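Long-range contact in BexL (Amycolatopsis orientalis, PDB 4XRW), which probably acts as a di-domain aromatase/cyclase, cyclising, dehydrating and aromatising the nascent polyketide in the type II polyketide synthase pathway to BE-7585A: residues G229-F241 against R245-M257. Sequence-based numbering, arbitrary orientation.
Sequences GSVHTTESVRVCF and RIVYKQTTLPALM
The guanidinium of R245 stands over one face of the F241 ring: NH2 sits 3.6 Å above the ring plane, over its centre, and CZ also lies over the face, 4.4 Å from the centroid, a cation-pi pair. The two planes are nearly perpendicular (87°), hence the guanidinium meets the ring with its edge, the bend at chi3 turning it there; R245 O lies in plane at the ring's edge, where it accepts F241 N-H, and W72 packs edge-to-face. On the other side of the sheet, I246 CG2 lies 4.0 Å above the R238 guanidinium plane, towards its rim, while R238 NH2 hydrogen-bonds Q218 OE1 and V192 O.

Along the strands, reciprocal N-H...O pairs join V237 with K249, V239 with V247 and F241 with R245, evidence of regular antiparallel pairing. Past Q250 half of the next pair survives, T251 N to E235 O, but E235 N turns to T252 OG1 (2.8 Å, 175°). T251 OG1 donates to E235 OE2 (2.7 Å) on the carboxylate's anti side, somewhat out of its plane; OE1 forms a salt bridge to R221. The strands, 166° apart in direction, make a beta hairpin central in the second domain's seven-stranded antiparallel sheet, as in the helix-grip fold.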
loop_
_atom_site.group_PDB
_atom_site.type_symbol
_atom_site.label_atom_id
_atom_site.label_comp_id
_atom_site.label_asym_id
_atom_site.label_seq_id
_atom_site.Cartn_x
_atom_site.Cartn_y
_atom_site.Cartn_z
ATOM N N GLY A 229 0.926 -27.981 2.545
ATOM C CA GLY A 229 2.040 -28.582 1.849
ATOM C C GLY A 229 2.380 -27.874 0.553
ATOM O O GLY A 229 3.283 -28.281 -0.166
ATOM N N SER A 230 1.645 -26.820 0.230
ATOM C CA SER A 230 1.984 -26.039 -0.945
ATOM C C SER A 230 3.151 -25.143 -0.568
ATOM O O SER A 230 3.314 -24.801 0.608
ATOM C CB SER A 230 0.803 -25.201 -1.418
ATOM O OG SER A 230 0.405 -24.328 -0.392
ATOM N N VAL A 231 3.928 -24.752 -1.561
ATOM C CA VAL A 231 5.050 -23.860 -1.330
ATOM C C VAL A 231 4.919 -22.605 -2.196
ATOM O O VAL A 231 4.254 -22.605 -3.235
ATOM C CB VAL A 231 6.400 -24.558 -1.594
ATOM C CG1 VAL A 231 6.616 -25.687 -0.605
ATOM C CG2 VAL A 231 6.490 -25.076 -3.036
ATOM N N HIS A 232 5.531 -21.529 -1.735
ATOM C CA HIS A 232 5.338 -20.219 -2.339
ATOM C C HIS A 232 6.605 -19.396 -2.392
ATOM O O HIS A 232 7.529 -19.579 -1.605
ATOM C CB HIS A 232 4.274 -19.460 -1.580
ATOM C CG HIS A 232 2.961 -20.164 -1.546
ATOM N ND1 HIS A 232 2.509 -20.841 -0.432
ATOM C CD2 HIS A 232 2.022 -20.343 -2.506
ATOM C CE1 HIS A 232 1.335 -21.381 -0.698
ATOM N NE2 HIS A 232 1.017 -21.096 -1.948
ATOM N N THR A 233 6.653 -18.503 -3.379
ATOM C CA THR A 233 7.671 -17.478 -3.481
ATOM C C THR A 233 6.911 -16.154 -3.649
ATOM O O THR A 233 6.165 -15.999 -4.599
ATOM C CB THR A 233 8.640 -17.696 -4.639
ATOM O OG1 THR A 233 9.286 -18.974 -4.497
ATOM C CG2 THR A 233 9.695 -16.623 -4.633
ATOM N N THR A 234 7.085 -15.253 -2.691
ATOM C CA THR A 234 6.235 -14.084 -2.532
ATOM C C THR A 234 7.067 -12.835 -2.318
ATOM O O THR A 234 8.039 -12.872 -1.572
ATOM C CB THR A 234 5.303 -14.256 -1.315
ATOM O OG1 THR A 234 4.667 -15.553 -1.400
ATOM C CG2 THR A 234 4.245 -13.189 -1.321
ATOM N N GLU A 235 6.670 -11.727 -2.953
ATOM C CA GLU A 235 7.356 -10.458 -2.791
ATOM C C GLU A 235 6.429 -9.471 -2.118
ATOM O O GLU A 235 5.240 -9.403 -2.444
ATOM C CB GLU A 235 7.798 -9.919 -4.144
ATOM C CG GLU A 235 8.533 -8.571 -4.098
ATOM C CD GLU A 235 8.823 -8.025 -5.495
ATOM O OE1 GLU A 235 9.769 -8.550 -6.154
ATOM O OE2 GLU A 235 8.090 -7.084 -5.933
ATOM N N SER A 236 6.980 -8.706 -1.186
ATOM C CA SER A 236 6.352 -7.506 -0.668
ATOM C C SER A 236 7.360 -6.363 -0.614
ATOM O O SER A 236 8.577 -6.590 -0.584
ATOM C CB SER A 236 5.788 -7.760 0.720
ATOM O OG SER A 236 6.867 -8.112 1.583
ATOM N N VAL A 237 6.851 -5.140 -0.584
ATOM C CA VAL A 237 7.690 -3.967 -0.397
ATOM C C VAL A 237 7.357 -3.405 0.985
ATOM O O VAL A 237 6.172 -3.285 1.331
ATOM C CB VAL A 237 7.455 -2.925 -1.507
ATOM C CG1 VAL A 237 8.154 -1.625 -1.166
ATOM C CG2 VAL A 237 7.918 -3.486 -2.846
ATOM N N ARG A 238 8.375 -3.170 1.798
ATOM C CA ARG A 238 8.200 -2.703 3.166
ATOM C C ARG A 238 8.891 -1.357 3.384
ATOM O O ARG A 238 9.960 -1.082 2.840
ATOM C CB ARG A 238 8.759 -3.745 4.173
ATOM C CG ARG A 238 8.404 -5.153 3.811
ATOM C CD ARG A 238 8.444 -6.110 5.032
ATOM N NE ARG A 238 9.767 -6.087 5.648
ATOM C CZ ARG A 238 10.098 -6.748 6.757
ATOM N NH1 ARG A 238 9.200 -7.466 7.389
ATOM N NH2 ARG A 238 11.329 -6.676 7.229
ATOM N N VAL A 239 8.248 -0.545 4.190
ATOM C CA VAL A 239 8.785 0.697 4.653
ATOM C C VAL A 239 8.968 0.623 6.184
ATOM O O VAL A 239 7.997 0.434 6.937
ATOM C CB VAL A 239 7.859 1.872 4.302
ATOM C CG1 VAL A 239 8.548 3.150 4.629
ATOM C CG2 VAL A 239 7.447 1.848 2.796
ATOM N N CYS A 240 10.205 0.828 6.613
ATOM C CA CYS A 240 10.622 0.592 7.997
ATOM C C CYS A 240 10.956 1.913 8.726
ATOM O O CYS A 240 11.737 2.732 8.241
ATOM C CB CYS A 240 11.827 -0.354 7.975
ATOM S SG CYS A 240 11.492 -1.846 6.992
ATOM N N PHE A 241 10.376 2.078 9.900
ATOM C CA PHE A 241 10.525 3.274 10.740
ATOM C C PHE A 241 11.047 2.813 12.124
ATOM O O PHE A 241 10.269 2.351 12.935
ATOM C CB PHE A 241 9.199 3.978 10.897
ATOM C CG PHE A 241 8.602 4.469 9.591
ATOM C CD1 PHE A 241 8.925 5.723 9.097
ATOM C CD2 PHE A 241 7.743 3.679 8.871
ATOM C CE1 PHE A 241 8.387 6.190 7.897
ATOM C CE2 PHE A 241 7.193 4.142 7.652
ATOM C CZ PHE A 241 7.527 5.394 7.178
ATOM N N ARG A 245 7.477 0.914 13.652
ATOM C CA ARG A 245 6.530 0.582 12.626
ATOM C C ARG A 245 7.191 0.045 11.384
ATOM O O ARG A 245 8.223 0.524 10.975
ATOM C CB ARG A 245 5.708 1.819 12.266
ATOM C CG ARG A 245 4.583 1.576 11.299
ATOM C CD ARG A 245 3.777 2.885 11.117
ATOM N NE ARG A 245 4.609 3.979 10.617
ATOM C CZ ARG A 245 4.404 5.279 10.844
ATOM N NH1 ARG A 245 3.374 5.695 11.578
ATOM N NH2 ARG A 245 5.246 6.173 10.330
ATOM N N ILE A 246 6.550 -0.956 10.805
ATOM C CA ILE A 246 6.928 -1.472 9.489
ATOM C C ILE A 246 5.638 -1.641 8.702
ATOM O O ILE A 246 4.726 -2.379 9.108
ATOM C CB ILE A 246 7.679 -2.816 9.559
ATOM C CG1 ILE A 246 8.974 -2.671 10.325
ATOM C CG2 ILE A 246 7.944 -3.355 8.144
ATOM C CD1 ILE A 246 9.601 -3.953 10.653
ATOM N N VAL A 247 5.534 -0.914 7.588
ATOM C CA VAL A 247 4.358 -0.943 6.742
ATOM C C VAL A 247 4.686 -1.657 5.435
ATOM O O VAL A 247 5.797 -1.478 4.915
ATOM C CB VAL A 247 3.857 0.496 6.395
ATOM C CG1 VAL A 247 2.602 0.402 5.516
ATOM C CG2 VAL A 247 3.573 1.304 7.657
ATOM N N TYR A 248 3.792 -2.478 4.921
ATOM C CA TYR A 248 4.122 -3.209 3.702
ATOM C C TYR A 248 2.933 -3.450 2.812
ATOM O O TYR A 248 1.763 -3.284 3.219
ATOM C CB TYR A 248 4.811 -4.548 4.035
ATOM C CG TYR A 248 3.954 -5.534 4.809
ATOM C CD1 TYR A 248 3.246 -6.522 4.155
ATOM C CD2 TYR A 248 3.873 -5.469 6.198
ATOM C CE1 TYR A 248 2.470 -7.448 4.865
ATOM C CE2 TYR A 248 3.100 -6.383 6.919
ATOM C CZ TYR A 248 2.394 -7.356 6.234
ATOM O OH TYR A 248 1.620 -8.273 6.910
ATOM N N LYS A 249 3.257 -3.795 1.572
ATOM C CA LYS A 249 2.280 -4.191 0.578
ATOM C C LYS A 249 2.811 -5.386 -0.169
ATOM O O LYS A 249 3.991 -5.389 -0.579
ATOM C CB LYS A 249 1.972 -3.046 -0.416
ATOM C CG LYS A 249 1.175 -3.513 -1.625
ATOM C CD LYS A 249 0.733 -2.353 -2.504
ATOM C CE LYS A 249 -0.557 -1.708 -2.037
ATOM N NZ LYS A 249 -1.052 -0.609 -2.967
ATOM N N GLN A 250 1.947 -6.384 -0.349
ATOM C CA GLN A 250 2.291 -7.566 -1.128
ATOM C C GLN A 250 2.173 -7.250 -2.607
ATOM O O GLN A 250 1.128 -6.788 -3.084
ATOM C CB GLN A 250 1.401 -8.757 -0.766
ATOM C CG GLN A 250 1.858 -10.033 -1.359
ATOM C CD GLN A 250 1.154 -11.282 -0.782
ATOM O OE1 GLN A 250 0.737 -11.284 0.360
ATOM N NE2 GLN A 250 1.073 -12.342 -1.575
ATOM N N THR A 251 3.246 -7.475 -3.349
ATOM C CA THR A 251 3.246 -7.108 -4.769
ATOM C C THR A 251 3.020 -8.271 -5.724
ATOM O O THR A 251 2.696 -8.055 -6.901
ATOM C CB THR A 251 4.556 -6.416 -5.131
ATOM O OG1 THR A 251 5.631 -7.242 -4.714
ATOM C CG2 THR A 251 4.628 -5.053 -4.431
ATOM N N THR A 252 3.164 -9.498 -5.232
ATOM C CA THR A 252 2.845 -10.691 -6.001
ATOM C C THR A 252 1.660 -11.362 -5.302
ATOM O O THR A 252 1.817 -11.945 -4.232
ATOM C CB THR A 252 4.038 -11.651 -6.090
ATOM O OG1 THR A 252 4.492 -11.948 -4.768
ATOM C CG2 THR A 252 5.194 -11.031 -6.889
ATOM N N LEU A 253 0.471 -11.236 -5.877
ATOM C CA LEU A 253 -0.739 -11.680 -5.186
ATOM C C LEU A 253 -1.251 -13.024 -5.706
ATOM O O LEU A 253 -1.174 -13.293 -6.906
ATOM C CB LEU A 253 -1.856 -10.635 -5.316
ATOM C CG LEU A 253 -1.579 -9.243 -4.730
ATOM C CD1 LEU A 253 -2.424 -8.170 -5.404
ATOM C CD2 LEU A 253 -1.853 -9.237 -3.234
ATOM N N PRO A 254 -1.745 -13.853 -4.788
ATOM C CA PRO A 254 -2.376 -15.126 -5.095
ATOM C C PRO A 254 -3.751 -14.899 -5.697
ATOM O O PRO A 254 -4.261 -13.762 -5.663
ATOM C CB PRO A 254 -2.476 -15.792 -3.738
ATOM C CG PRO A 254 -2.633 -14.714 -2.803
ATOM C CD PRO A 254 -1.820 -13.568 -3.349
ATOM N N ALA A 255 -4.350 -15.960 -6.229
ATOM C CA ALA A 255 -5.602 -15.823 -6.969
ATOM C C ALA A 255 -6.733 -15.217 -6.143
ATOM O O ALA A 255 -7.579 -14.538 -6.707
ATOM C CB ALA A 255 -6.046 -17.186 -7.518
ATOM N N LEU A 256 -6.742 -15.439 -4.830
ATOM C CA LEU A 256 -7.866 -14.993 -3.964
ATOM C C LEU A 256 -7.829 -13.553 -3.476
ATOM O O LEU A 256 -8.817 -13.069 -2.909
ATOM C CB LEU A 256 -7.972 -15.869 -2.704
ATOM C CG LEU A 256 -8.535 -17.290 -2.749
ATOM C CD1 LEU A 256 -8.748 -17.773 -1.322
ATOM C CD2 LEU A 256 -9.844 -17.366 -3.562
ATOM N N MET A 257 -6.703 -12.863 -3.646
ATOM C CA MET A 257 -6.577 -11.501 -3.139
ATOM C C MET A 257 -6.295 -10.534 -4.276
ATOM O O MET A 257 -5.441 -10.779 -5.133
ATOM C CB MET A 257 -5.456 -11.401 -2.068
ATOM C CG MET A 257 -5.651 -12.262 -0.827
ATOM S SD MET A 257 -4.441 -11.939 0.479
ATOM C CE MET A 257 -3.000 -12.515 -0.350
#